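Local coordinates for protein putative ABC transporter subunit, substrate-binding component (Rhodopseudomonas palustris, PDB 4EVQ) that binds 4-hydroxybenzoate and, probably, related benzoate derivatives as the solute-binding component of an ABC importer, at residues A296-D301 and A327-P332; I36-E41 and Y282-D287; K82-I87 and G309-R314. All blocks are in the same frame, centred on the assembly; numbering follows the deposited sequence. Where two conformers were deposited one is given.

Contact 1: residues A296-D301 and A327-P332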
ATOM      1  N   ALA A 296      -1.660  -0.400 -11.163  1.00  9.67           N
ATOM      2  CA  ALA A 296      -2.933   0.267 -11.446  1.00  9.53           C
ATOM      3  C   ALA A 296      -2.975   0.593 -12.926  1.00 10.45           C
ATOM      4  O   ALA A 296      -4.032   0.396 -13.552  1.00 10.85           O
ATOM      5  CB  ALA A 296      -3.089   1.514 -10.600  1.00  9.86           C
ATOM      6  N   GLY A 297      -1.863   1.034 -13.507  1.00 10.26           N
ATOM      7  CA  GLY A 297      -1.776   1.273 -14.951  1.00 10.62           C
ATOM      8  C   GLY A 297      -1.983  -0.002 -15.720  1.00 10.81           C
ATOM      9  O   GLY A 297      -2.779   0.001 -16.676  1.00 12.41           O
ATOM     10  N   GLN A 298      -1.352  -1.103 -15.342  1.00 11.51           N
ATOM     11  CA  GLN A 298      -1.595  -2.357 -16.060  1.00 12.57           C
ATOM     12  C   GLN A 298      -3.037  -2.836 -15.959  1.00 12.22           C
ATOM     13  O   GLN A 298      -3.614  -3.387 -16.940  1.00 13.04           O
ATOM     14  CB  GLN A 298      -0.674  -3.450 -15.537  1.00 13.38           C
ATOM     15  CG  GLN A 298       0.806  -3.143 -15.609  1.00 14.16           C
ATOM     16  CD  GLN A 298       1.614  -4.425 -15.696  1.00 15.27           C
ATOM     17  OE1 GLN A 298       1.729  -5.039 -16.769  1.00 17.74           O
ATOM     18  NE2 GLN A 298       2.198  -4.829 -14.591  1.00 15.37           N
ATOM     19  N   LEU A 299      -3.656  -2.693 -14.802  1.00 11.34           N
ATOM     20  CA  LEU A 299      -5.020  -3.136 -14.619  1.00 10.84           C
ATOM     21  C   LEU A 299      -5.963  -2.284 -15.471  1.00 11.99           C
ATOM     22  O   LEU A 299      -6.874  -2.816 -16.145  1.00 13.66           O
ATOM     23  CB  LEU A 299      -5.379  -3.035 -13.140  1.00 11.75           C
ATOM     24  CG  LEU A 299      -6.746  -3.587 -12.762  1.00 12.54           C
ATOM     25  CD1 LEU A 299      -6.858  -5.089 -13.080  1.00 13.43           C
ATOM     26  CD2 LEU A 299      -7.081  -3.305 -11.300  1.00 13.51           C
ATOM     27  N   LEU A 300      -5.789  -0.965 -15.453  1.00 11.50           N
ATOM     28  CA  LEU A 300      -6.592  -0.104 -16.290  1.00 12.09           C
ATOM     29  C   LEU A 300      -6.374  -0.422 -17.731  1.00 13.51           C
ATOM     30  O   LEU A 300      -7.363  -0.444 -18.504  1.00 14.43           O
ATOM     31  CB  LEU A 300      -6.261   1.362 -15.987  1.00 13.27           C
ATOM     32  CG  LEU A 300      -7.117   2.381 -16.765  1.00 15.20           C
ATOM     33  CD1 LEU A 300      -8.601   2.135 -16.545  1.00 16.34           C
ATOM     34  CD2 LEU A 300      -6.751   3.797 -16.359  1.00 15.92           C
ATOM     35  N   ASP A 301      -5.155  -0.662 -18.175  1.00 13.91           N
ATOM     36  CA  ASP A 301      -4.899  -1.015 -19.565  1.00 15.76           C
ATOM     37  C   ASP A 301      -5.691  -2.250 -19.952  1.00 15.69           C
ATOM     38  O   ASP A 301      -6.258  -2.299 -21.056  1.00 15.57           O
ATOM     39  CB  ASP A 301      -3.378  -1.274 -19.725  1.00 17.00           C
ATOM     40  CG  ASP A 301      -2.862  -1.100 -21.158  1.00 22.22           C
ATOM     41  OD1 ASP A 301      -3.549  -0.566 -22.015  1.00 23.55           O
ATOM     42  OD2 ASP A 301      -1.682  -1.450 -21.367  1.00 24.78           O
ATOM     43  N   ALA A 327       1.752  -9.916 -15.512  1.00 21.35           N
ATOM     44  CA  ALA A 327       2.957  -9.938 -14.715  1.00 20.33           C
ATOM     45  C   ALA A 327       3.177  -8.561 -14.099  1.00 17.46           C
ATOM     46  O   ALA A 327       3.209  -7.520 -14.776  1.00 19.09           O
ATOM     47  CB  ALA A 327       4.097 -10.323 -15.546  1.00 21.64           C
ATOM     48  N   SER A 328       3.338  -8.578 -12.783  1.00 15.78           N
ATOM     49  CA  SER A 328       3.702  -7.406 -12.003  1.00 13.73           C
ATOM     50  C   SER A 328       5.179  -7.487 -11.667  1.00 11.84           C
ATOM     51  O   SER A 328       5.718  -8.567 -11.577  1.00 14.66           O
ATOM     52  CB  SER A 328       2.887  -7.426 -10.703  1.00 11.92           C
ATOM     53  OG  SER A 328       3.407  -6.483  -9.738  1.00 10.98           O
ATOM     54  N   PRO A 329       5.809  -6.357 -11.329  1.00 11.72           N
ATOM     55  CA  PRO A 329       7.108  -6.391 -10.683  1.00 10.78           C
ATOM     56  C   PRO A 329       7.115  -7.324  -9.461  1.00 10.61           C
ATOM     57  O   PRO A 329       8.156  -7.876  -9.108  1.00 11.74           O
ATOM     58  CB  PRO A 329       7.354  -4.909 -10.327  1.00 10.53           C
ATOM     59  CG  PRO A 329       6.690  -4.181 -11.448  1.00 11.41           C
ATOM     60  CD  PRO A 329       5.392  -4.982 -11.631  1.00 11.35           C
ATOM     61  N   ARG A 330       5.980  -7.540  -8.805  0.50 10.85           N
ATOM     62  CA  ARG A 330       5.896  -8.490  -7.670  0.50 11.82           C
ATOM     63  C   ARG A 330       6.051  -9.939  -8.097  0.50 13.55           C
ATOM     64  O   ARG A 330       6.635 -10.843  -7.489  0.50 13.96           O
ATOM     65  CB  ARG A 330       4.524  -8.327  -7.035  0.50  9.64           C
ATOM     66  CG  ARG A 330       4.500  -6.992  -6.319  0.50  6.10           C
ATOM     67  CD  ARG A 330       3.156  -6.637  -5.707  0.50  7.32           C
ATOM     68  NE  ARG A 330       2.322  -5.930  -6.680  0.50  7.29           N
ATOM     69  CZ  ARG A 330       1.143  -5.390  -6.411  0.50  9.03           C
ATOM     70  NH1 ARG A 330       0.605  -5.516  -5.214  0.50  8.47           N
ATOM     71  NH2 ARG A 330       0.527  -4.682  -7.348  0.50 10.09           N
ATOM     72  N   GLY A 331       5.426 -10.185  -9.180  1.00 16.81           N
ATOM     73  CA  GLY A 331       5.146 -11.581  -9.547  1.00 19.76           C
ATOM     74  C   GLY A 331       3.855 -11.609 -10.357  1.00 19.83           C
ATOM     75  O   GLY A 331       3.407 -10.551 -10.801  1.00 19.10           O
ATOM     76  N   PRO A 332       3.234 -12.801 -10.565  1.00 22.00           N
ATOM     77  CA  PRO A 332       1.936 -12.791 -11.243  1.00 21.48           C
ATOM     78  C   PRO A 332       0.889 -12.034 -10.427  1.00 21.59           C
ATOM     79  O   PRO A 332       0.774 -12.227  -9.230  1.00 20.69           O
ATOM     80  CB  PRO A 332       1.569 -14.284 -11.336  1.00 23.89           C
ATOM     81  CG  PRO A 332       2.864 -15.025 -11.232  1.00 25.86           C
ATOM     82  CD  PRO A 332       3.711 -14.182 -10.317  1.00 24.96           C
TER
HETATM   83  O   HOH W   1       3.643  -6.637 -17.558  1.00 38.04           O
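Q298, on helix 288-306, faces S328 at the turn of a hairpin, and their CA atoms, 8.4 Å apart, are the nearest CA pair across 296-301 and 327-332. Residues 296-301 are helical throughout, whereas the other segment turns back on itself through P329 and R330. S328 N bonds to G331 O at 2.8 Å and G331 N to S328 O at 2.9 Å, closing a tight antiparallel hairpin. The backbone angles of G331 would press any CB against the preceding carbonyl, which accounts for the glycine. In this type I periplasmic binding fold the hairpin carries the chain from the helices packed on the N-terminal lobe back to the last strands of the other lobe. Q298 reaches it with a side chain extended beyond CG, and the bond is made by the amide tip: NE2 donates to A327 O at 2.9 Å with an N-H...O angle of 159°. The acceptor lies in the amide plane, but the donor is tilted 27° from the carbonyl plane of A327. NE2 also bonds to D295 OD1, so the amide has two acceptors to fix its rotation. Water 1 lies 2.6 Å from Q298 OE1 and 3.0 Å from A327 O, bridging the same two groups. D295 is shared: its OD2 is hydrogen-bonded to S328 OG and, in the conformer given, forms a salt bridge with R330 NH2. S328 OG in turn accepts from R330 N at 2.9 Å, an ST turn at the corner of the hairpin.

Contact 2: residues I36-E41 and Y282-D287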
ATOM      1  N   ILE A  36       3.408   6.744  -6.368  1.00  6.44           N
ATOM      2  CA  ILE A  36       2.279   6.121  -7.082  1.00  6.99           C
ATOM      3  C   ILE A  36       2.079   6.797  -8.424  1.00  8.40           C
ATOM      4  O   ILE A  36       1.858   6.125  -9.444  1.00  9.46           O
ATOM      5  CB  ILE A  36       0.996   6.195  -6.219  1.00  7.65           C
ATOM      6  CG1 ILE A  36       1.153   5.276  -4.978  1.00  8.02           C
ATOM      7  CG2 ILE A  36      -0.231   5.806  -7.036  1.00  9.04           C
ATOM      8  CD1 ILE A  36       0.121   5.556  -3.927  1.00  8.52           C
ATOM      9  N   THR A  37       2.108   8.126  -8.425  1.00  8.88           N
ATOM     10  CA  THR A  37       1.926   8.860  -9.669  1.00  8.79           C
ATOM     11  C   THR A  37       3.043   8.541 -10.682  1.00 10.15           C
ATOM     12  O   THR A  37       2.779   8.332 -11.895  1.00 10.85           O
ATOM     13  CB  THR A  37       1.880  10.363  -9.379  1.00 10.80           C
ATOM     14  OG1 THR A  37       0.800  10.643  -8.477  1.00 11.04           O
ATOM     15  CG2 THR A  37       1.647  11.184 -10.645  1.00 12.15           C
ATOM     16  N   ARG A  38       4.270   8.433 -10.174  1.00  9.55           N
ATOM     17  CA  ARG A  38       5.403   8.060 -11.028  1.00  9.32           C
ATOM     18  C   ARG A  38       5.242   6.678 -11.626  1.00 10.95           C
ATOM     19  O   ARG A  38       5.483   6.471 -12.828  1.00 10.90           O
ATOM     20  CB  ARG A  38       6.733   8.145 -10.269  1.00  9.98           C
ATOM     21  CG  ARG A  38       7.250   9.570 -10.003  1.00 10.42           C
ATOM     22  CD  ARG A  38       8.451   9.506  -9.094  1.00 10.96           C
ATOM     23  NE  ARG A  38       9.109  10.792  -9.027  1.00 12.93           N
ATOM     24  CZ  ARG A  38      10.237  11.021  -8.368  1.00 14.10           C
ATOM     25  NH1 ARG A  38      10.780  10.076  -7.599  1.00 15.25           N
ATOM     26  NH2 ARG A  38      10.813  12.238  -8.458  1.00 17.45           N
ATOM     27  N   GLY A  39       4.840   5.727 -10.806  1.00 10.01           N
ATOM     28  CA  GLY A  39       4.600   4.390 -11.332  1.00  9.57           C
ATOM     29  C   GLY A  39       3.553   4.363 -12.448  1.00 10.80           C
ATOM     30  O   GLY A  39       3.727   3.707 -13.484  1.00 10.48           O
ATOM     31  N   LEU A  40       2.459   5.068 -12.228  0.57 11.39           N
ATOM     32  CA  LEU A  40       1.382   5.103 -13.212  0.57 11.86           C
ATOM     33  C   LEU A  40       1.809   5.840 -14.493  0.57 13.16           C
ATOM     34  O   LEU A  40       1.541   5.383 -15.617  0.57 14.00           O
ATOM     35  CB  LEU A  40       0.169   5.746 -12.560  0.57 12.90           C
ATOM     36  CG  LEU A  40      -1.068   5.902 -13.423  0.57 13.40           C
ATOM     37  CD1 LEU A  40      -1.526   4.575 -14.007  0.57 12.60           C
ATOM     38  CD2 LEU A  40      -2.121   6.507 -12.538  0.57 14.13           C
ATOM     39  N   GLU A  41       2.490   6.973 -14.344  1.00 12.30           N
ATOM     40  CA  GLU A  41       2.942   7.720 -15.510  1.00 14.43           C
ATOM     41  C   GLU A  41       4.004   6.948 -16.286  1.00 13.94           C
ATOM     42  O   GLU A  41       4.049   6.992 -17.512  1.00 15.28           O
ATOM     43  CB  GLU A  41       3.485   9.088 -15.087  1.00 15.17           C
ATOM     44  CG  GLU A  41       2.353   9.987 -14.599  1.00 19.11           C
ATOM     45  CD  GLU A  41       2.809  11.358 -14.094  1.00 22.98           C
ATOM     46  OE1 GLU A  41       3.911  11.488 -13.532  1.00 25.93           O
ATOM     47  OE2 GLU A  41       2.007  12.308 -14.237  1.00 25.00           O
ATOM     48  N   TYR A 282      13.880   8.512 -12.848  1.00 17.07           N
ATOM     49  CA  TYR A 282      13.737   9.201 -11.575  1.00 16.57           C
ATOM     50  C   TYR A 282      14.968   9.145 -10.663  1.00 18.10           C
ATOM     51  O   TYR A 282      14.973   9.813  -9.632  1.00 20.99           O
ATOM     52  CB  TYR A 282      12.484   8.675 -10.812  1.00 15.39           C
ATOM     53  CG  TYR A 282      11.216   8.794 -11.617  1.00 15.65           C
ATOM     54  CD1 TYR A 282      10.717  10.033 -12.003  1.00 16.59           C
ATOM     55  CD2 TYR A 282      10.515   7.675 -12.003  1.00 16.14           C
ATOM     56  CE1 TYR A 282       9.568  10.131 -12.760  1.00 17.77           C
ATOM     57  CE2 TYR A 282       9.357   7.767 -12.729  1.00 17.36           C
ATOM     58  CZ  TYR A 282       8.884   8.983 -13.108  1.00 18.05           C
ATOM     59  OH  TYR A 282       7.717   9.029 -13.867  1.00 21.05           O
ATOM     60  N   LYS A 283      15.969   8.335 -11.016  1.00 18.38           N
ATOM     61  CA  LYS A 283      17.280   8.293 -10.313  1.00 20.27           C
ATOM     62  C   LYS A 283      17.252   7.762  -8.866  1.00 19.67           C
ATOM     63  O   LYS A 283      18.201   7.967  -8.083  1.00 20.74           O
ATOM     64  CB  LYS A 283      17.973   9.674 -10.341  1.00 24.40           C
ATOM     65  CG  LYS A 283      17.967  10.343 -11.741  1.00 28.44           C
ATOM     66  CD  LYS A 283      18.452   9.389 -12.824  1.00 31.30           C
ATOM     67  CE  LYS A 283      18.695  10.107 -14.147  1.00 34.20           C
ATOM     68  NZ  LYS A 283      17.558  11.012 -14.487  1.00 35.69           N
ATOM     69  N   ILE A 284      16.159   7.105  -8.506  1.00 16.19           N
ATOM     70  CA  ILE A 284      16.057   6.356  -7.285  1.00 16.08           C
ATOM     71  C   ILE A 284      15.333   5.056  -7.611  1.00 13.89           C
ATOM     72  O   ILE A 284      14.589   4.958  -8.583  1.00 14.17           O
ATOM     73  CB  ILE A 284      15.291   7.091  -6.147  1.00 16.15           C
ATOM     74  CG1 ILE A 284      13.835   7.368  -6.549  1.00 16.38           C
ATOM     75  CG2 ILE A 284      15.997   8.425  -5.748  1.00 16.80           C
ATOM     76  CD1 ILE A 284      13.001   7.985  -5.392  1.00 16.55           C
ATOM     77  N   PRO A 285      15.527   4.038  -6.793  1.00 12.61           N
ATOM     78  CA  PRO A 285      14.770   2.807  -7.015  1.00 12.51           C
ATOM     79  C   PRO A 285      13.282   3.034  -6.777  1.00 11.15           C
ATOM     80  O   PRO A 285      12.881   3.857  -5.932  1.00 12.14           O
ATOM     81  CB  PRO A 285      15.322   1.853  -5.976  1.00 14.71           C
ATOM     82  CG  PRO A 285      16.566   2.455  -5.487  1.00 17.96           C
ATOM     83  CD  PRO A 285      16.512   3.911  -5.702  1.00 14.93           C
ATOM     84  N   PRO A 286      12.444   2.268  -7.505  1.00 10.43           N
ATOM     85  CA  PRO A 286      11.035   2.269  -7.134  1.00  9.54           C
ATOM     86  C   PRO A 286      10.799   1.520  -5.846  1.00  9.10           C
ATOM     87  O   PRO A 286      11.505   0.557  -5.562  1.00 11.00           O
ATOM     88  CB  PRO A 286      10.366   1.550  -8.284  1.00  9.68           C
ATOM     89  CG  PRO A 286      11.442   0.630  -8.826  1.00 10.89           C
ATOM     90  CD  PRO A 286      12.755   1.321  -8.572  1.00 10.26           C
ATOM     91  N   ASP A 287       9.840   1.962  -5.061  1.00  8.13           N
ATOM     92  CA  ASP A 287       9.391   1.219  -3.886  1.00  8.48           C
ATOM     93  C   ASP A 287       8.014   0.641  -4.132  1.00  7.85           C
ATOM     94  O   ASP A 287       7.473   0.693  -5.260  1.00  8.02           O
ATOM     95  CB  ASP A 287       9.471   2.080  -2.627  1.00  9.93           C
ATOM     96  CG  ASP A 287       8.587   3.273  -2.680  1.00 11.46           C
ATOM     97  OD1 ASP A 287       7.705   3.370  -3.530  1.00 11.35           O
ATOM     98  OD2 ASP A 287       8.775   4.199  -1.846  1.00 16.34           O
TER
HETATM   99  O   HOH W   2      13.533  11.133  -7.459  1.00 33.04           O
HETATM  100  O   HOH W   3       6.609  11.498 -13.943  1.00 31.92           O
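R38 lies flat across the face of the Y282 ring, its chain extended from CG to NE, so that successive atoms cover successive parts of the ring. CB sits 3.6 Å from Y282 CE2, and CG comes equally near CZ and CE1. CD stands over the ring centre, 3.7 Å from the centroid and 9° off the normal, a CH-pi contact. NE then passes Y282 CD1 at 3.5 Å, and the guanidinium continues over the rim with its plane only 16° from that of the ring. At its edge NH1 meets I284 CD1 at 3.8 Å and donates to water 2, which in turn donates to Y282 O. The tyrosine runs the opposite way, its hydroxyl ending near helix 30-46, where water 3 links OH to E41 OE1, 2.7 Å from each; E41 OE2 is salt-bridged to K60. A serine in place of Y282 would probably strip the R38 methylenes of the ring face they lie on, leaving the chain more mobile, and water 3 without its partner hydroxyl. CH-pi contact and near-parallel guanidinium-ring stacking thus join helix 30-46 of the N-terminal lobe to the end of helix 269-282 at the surface of the periplasmic binding fold.

Contact 3: residues K82-I87 and G309-R314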
ATOM      1  N   LYS A  82     -15.730  15.339 -14.405  1.00 18.94           N
ATOM      2  CA  LYS A  82     -16.256  14.243 -15.238  1.00 19.99           C
ATOM      3  C   LYS A  82     -15.186  13.200 -15.552  1.00 17.69           C
ATOM      4  O   LYS A  82     -15.014  12.784 -16.693  1.00 19.29           O
ATOM      5  CB  LYS A  82     -16.890  14.812 -16.523  1.00 24.74           C
ATOM      6  CG  LYS A  82     -17.979  15.874 -16.231  1.00 29.79           C
ATOM      7  CD  LYS A  82     -18.533  16.499 -17.506  1.00 33.76           C
ATOM      8  CE  LYS A  82     -17.459  17.282 -18.297  1.00 36.73           C
ATOM      9  NZ  LYS A  82     -18.067  18.265 -19.249  1.00 38.60           N
ATOM     10  N   ALA A  83     -14.512  12.695 -14.509  1.00 15.97           N
ATOM     11  CA  ALA A  83     -13.485  11.710 -14.757  1.00 16.22           C
ATOM     12  C   ALA A  83     -14.105  10.464 -15.371  1.00 16.62           C
ATOM     13  O   ALA A  83     -15.214  10.081 -15.043  1.00 16.43           O
ATOM     14  CB  ALA A  83     -12.827  11.333 -13.449  1.00 16.31           C
ATOM     15  N   ASP A  84     -13.326   9.782 -16.187  1.00 14.41           N
ATOM     16  CA  ASP A  84     -13.748   8.514 -16.756  1.00 14.46           C
ATOM     17  C   ASP A  84     -13.388   7.343 -15.857  1.00 14.74           C
ATOM     18  O   ASP A  84     -14.012   6.282 -15.885  1.00 14.65           O
ATOM     19  CB  ASP A  84     -13.092   8.298 -18.130  1.00 16.05           C
ATOM     20  CG  ASP A  84     -13.555   9.320 -19.170  1.00 18.80           C
ATOM     21  OD1 ASP A  84     -14.790   9.417 -19.399  1.00 20.50           O
ATOM     22  OD2 ASP A  84     -12.680  10.009 -19.733  1.00 19.77           O
ATOM     23  N   VAL A  85     -12.323   7.539 -15.077  1.00 13.32           N
ATOM     24  CA  VAL A  85     -11.776   6.521 -14.162  1.00 12.88           C
ATOM     25  C   VAL A  85     -11.269   7.267 -12.962  1.00 11.39           C
ATOM     26  O   VAL A  85     -10.837   8.413 -13.100  1.00 12.67           O
ATOM     27  CB  VAL A  85     -10.570   5.763 -14.819  1.00 15.35           C
ATOM     28  CG1 VAL A  85      -9.893   4.765 -13.841  1.00 15.14           C
ATOM     29  CG2 VAL A  85     -11.044   5.027 -16.115  1.00 17.96           C
ATOM     30  N   LEU A  86     -11.373   6.638 -11.797  1.00  9.86           N
ATOM     31  CA  LEU A  86     -10.898   7.207 -10.540  1.00 10.57           C
ATOM     32  C   LEU A  86      -9.826   6.319  -9.913  1.00  9.69           C
ATOM     33  O   LEU A  86     -10.015   5.114  -9.782  1.00 11.34           O
ATOM     34  CB  LEU A  86     -12.062   7.341  -9.567  1.00 12.03           C
ATOM     35  CG  LEU A  86     -11.787   7.824  -8.152  1.00 13.20           C
ATOM     36  CD1 LEU A  86     -11.270   9.239  -8.152  1.00 13.41           C
ATOM     37  CD2 LEU A  86     -13.087   7.745  -7.364  1.00 14.09           C
ATOM     38  N   ILE A  87      -8.684   6.914  -9.626  1.00  9.85           N
ATOM     39  CA  ILE A  87      -7.571   6.192  -8.977  1.00  9.67           C
ATOM     40  C   ILE A  87      -7.193   6.940  -7.700  1.00  8.95           C
ATOM     41  O   ILE A  87      -6.784   8.101  -7.736  1.00 10.37           O
ATOM     42  CB  ILE A  87      -6.360   6.003  -9.917  1.00 10.52           C
ATOM     43  CG1 ILE A  87      -6.786   5.239 -11.169  1.00 11.43           C
ATOM     44  CG2 ILE A  87      -5.192   5.313  -9.173  1.00 11.38           C
ATOM     45  CD1 ILE A  87      -5.691   5.063 -12.170  1.00 13.03           C
ATOM     46  N   GLY A 309     -11.201   0.666 -26.159  1.00 26.20           N
ATOM     47  CA  GLY A 309     -11.079   2.098 -25.934  1.00 26.41           C
ATOM     48  C   GLY A 309     -12.363   2.814 -25.568  1.00 26.77           C
ATOM     49  O   GLY A 309     -12.355   4.004 -25.219  1.00 27.48           O
ATOM     50  N   ASP A 310     -13.480   2.104 -25.668  1.00 26.14           N
ATOM     51  CA  ASP A 310     -14.782   2.712 -25.395  1.00 26.96           C
ATOM     52  C   ASP A 310     -15.186   2.648 -23.915  1.00 26.49           C
ATOM     53  O   ASP A 310     -15.812   1.698 -23.447  1.00 25.54           O
ATOM     54  CB  ASP A 310     -15.834   2.032 -26.277  1.00 28.43           C
ATOM     55  CG  ASP A 310     -17.215   2.624 -26.107  1.00 30.58           C
ATOM     56  OD1 ASP A 310     -17.368   3.602 -25.347  1.00 31.35           O
ATOM     57  OD2 ASP A 310     -18.143   2.094 -26.741  1.00 32.60           O
ATOM     58  N   VAL A 311     -14.858   3.699 -23.180  1.00 27.44           N
ATOM     59  CA  VAL A 311     -14.982   3.624 -21.729  1.00 29.03           C
ATOM     60  C   VAL A 311     -16.391   3.911 -21.278  1.00 29.62           C
ATOM     61  O   VAL A 311     -16.651   3.864 -20.069  1.00 30.18           O
ATOM     62  CB  VAL A 311     -13.999   4.544 -21.012  1.00 30.26           C
ATOM     63  CG1 VAL A 311     -12.612   4.169 -21.421  1.00 31.58           C
ATOM     64  CG2 VAL A 311     -14.305   6.009 -21.296  1.00 29.64           C
ATOM     65  N   ALA A 312     -17.279   4.182 -22.238  1.00 29.63           N
ATOM     66  CA  ALA A 312     -18.704   4.251 -21.969  1.00 28.82           C
ATOM     67  C   ALA A 312     -19.188   2.881 -21.526  1.00 27.22           C
ATOM     68  O   ALA A 312     -20.177   2.770 -20.788  1.00 26.73           O
ATOM     69  CB  ALA A 312     -19.505   4.732 -23.209  1.00 30.09           C
ATOM     70  N   LYS A 313     -18.503   1.839 -21.994  1.00 25.61           N
ATOM     71  CA  LYS A 313     -18.847   0.457 -21.653  1.00 24.79           C
ATOM     72  C   LYS A 313     -18.281   0.091 -20.274  1.00 22.61           C
ATOM     73  O   LYS A 313     -17.409  -0.791 -20.180  1.00 21.52           O
ATOM     74  CB  LYS A 313     -18.288  -0.497 -22.709  1.00 26.11           C
ATOM     75  CG  LYS A 313     -19.054  -0.436 -24.088  1.00 28.90           C
ATOM     76  CD  LYS A 313     -18.399  -1.353 -25.134  1.00 31.07           C
ATOM     77  CE  LYS A 313     -19.259  -1.471 -26.413  1.00 34.08           C
ATOM     78  NZ  LYS A 313     -18.448  -1.217 -27.636  1.00 36.10           N
ATOM     79  N   ARG A 314     -18.779   0.770 -19.233  1.00 21.43           N
ATOM     80  CA  ARG A 314     -18.214   0.665 -17.874  1.00 20.36           C
ATOM     81  C   ARG A 314     -18.343  -0.736 -17.312  1.00 19.26           C
ATOM     82  O   ARG A 314     -17.422  -1.224 -16.701  1.00 17.84           O
ATOM     83  CB  ARG A 314     -18.880   1.627 -16.876  1.00 22.04           C
ATOM     84  CG  ARG A 314     -18.432   3.047 -16.998  1.00 23.21           C
ATOM     85  CD  ARG A 314     -19.000   3.906 -15.941  1.00 22.81           C
ATOM     86  NE  ARG A 314     -18.417   5.244 -16.040  1.00 24.81           N
ATOM     87  CZ  ARG A 314     -18.789   6.258 -15.289  1.00 26.26           C
ATOM     88  NH1 ARG A 314     -19.728   6.066 -14.409  1.00 27.13           N
ATOM     89  NH2 ARG A 314     -18.186   7.455 -15.403  1.00 28.77           N
TER
HETATM   90  O   HOH W   4     -16.229   5.662 -17.395  1.00 28.87           O
HETATM   91  O   HOH W   5     -16.808   8.353 -18.399  1.00 37.09           O
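D84 and V311 bring the two backbones nearest, with CA atoms 7.1 Å apart, where the short approach to strand 85-88 passes the turn that precedes helix 314-322. Neither segment hydrogen-bonds directly to the other; side-chain packing and two waters make the join. V311 points its CG2 branch at the D84 carboxylate, 3.9 Å from OD1, and the two side chains cross at about a right angle. The other carboxylate oxygen of D84 accepts from the backbone N of K18 on the neighbouring strand 17-23, which fixes the carboxylate beside the sheet, while V311 also rests on L17 of that strand. R314 reaches back from the first turn of helix 314-322: with CG beside its backbone N (chi1 -77°), its chain runs extended from CG to NE and brings the guanidinium toward 82-87. NE donates to water 4 at 2.6 Å, and the water lies in the guanidinium plane, at its edge. Water 4 in turn donates hydrogen bonds to D84 O at 2.8 Å and V311 O at 3.2 Å, so this one molecule ties both backbones and the arginine together. Water 5 donates to D84 OD1 and accepts a weak bond from R314 NH2. The turn has its own bracing: it is a type I beta turn from D310 to K313, and D310 OD1 also accepts from A312 N in an Asx turn. R314 NH1 additionally has a long, weak ion pair with D105. At 5.6 Å between D84 OD1 and R314 NH2 the opposite charges do not meet directly; their attraction is probably modest and supplemented by water 5, so the polar part of the contact probably relies on these two waters.

How the contacts relate
Contacts 2 and 3 join late segments of the chain to early ones, whereas contact 1 joins two late segments; each touches the others through apolar packing. Contacts 1 and 2 have their centres about 14 Å apart and meet where, in one of two conformers, L40 CD1 lies against G297 CA. Contact 3 lies about 19 Å from contact 1 and about 24 Å from contact 2, centre to centre; L300 CD1 reaches V85 CG2 at 3.8 Å. Helix 288-306 and helix 30-46 both pack on the sheet that holds strand 85-88. Residues 29 to 289 bound the 4-hydroxybenzoate pocket in sequence, so neither segment of contact 1, nor 309-314 of contact 3, contributes to it.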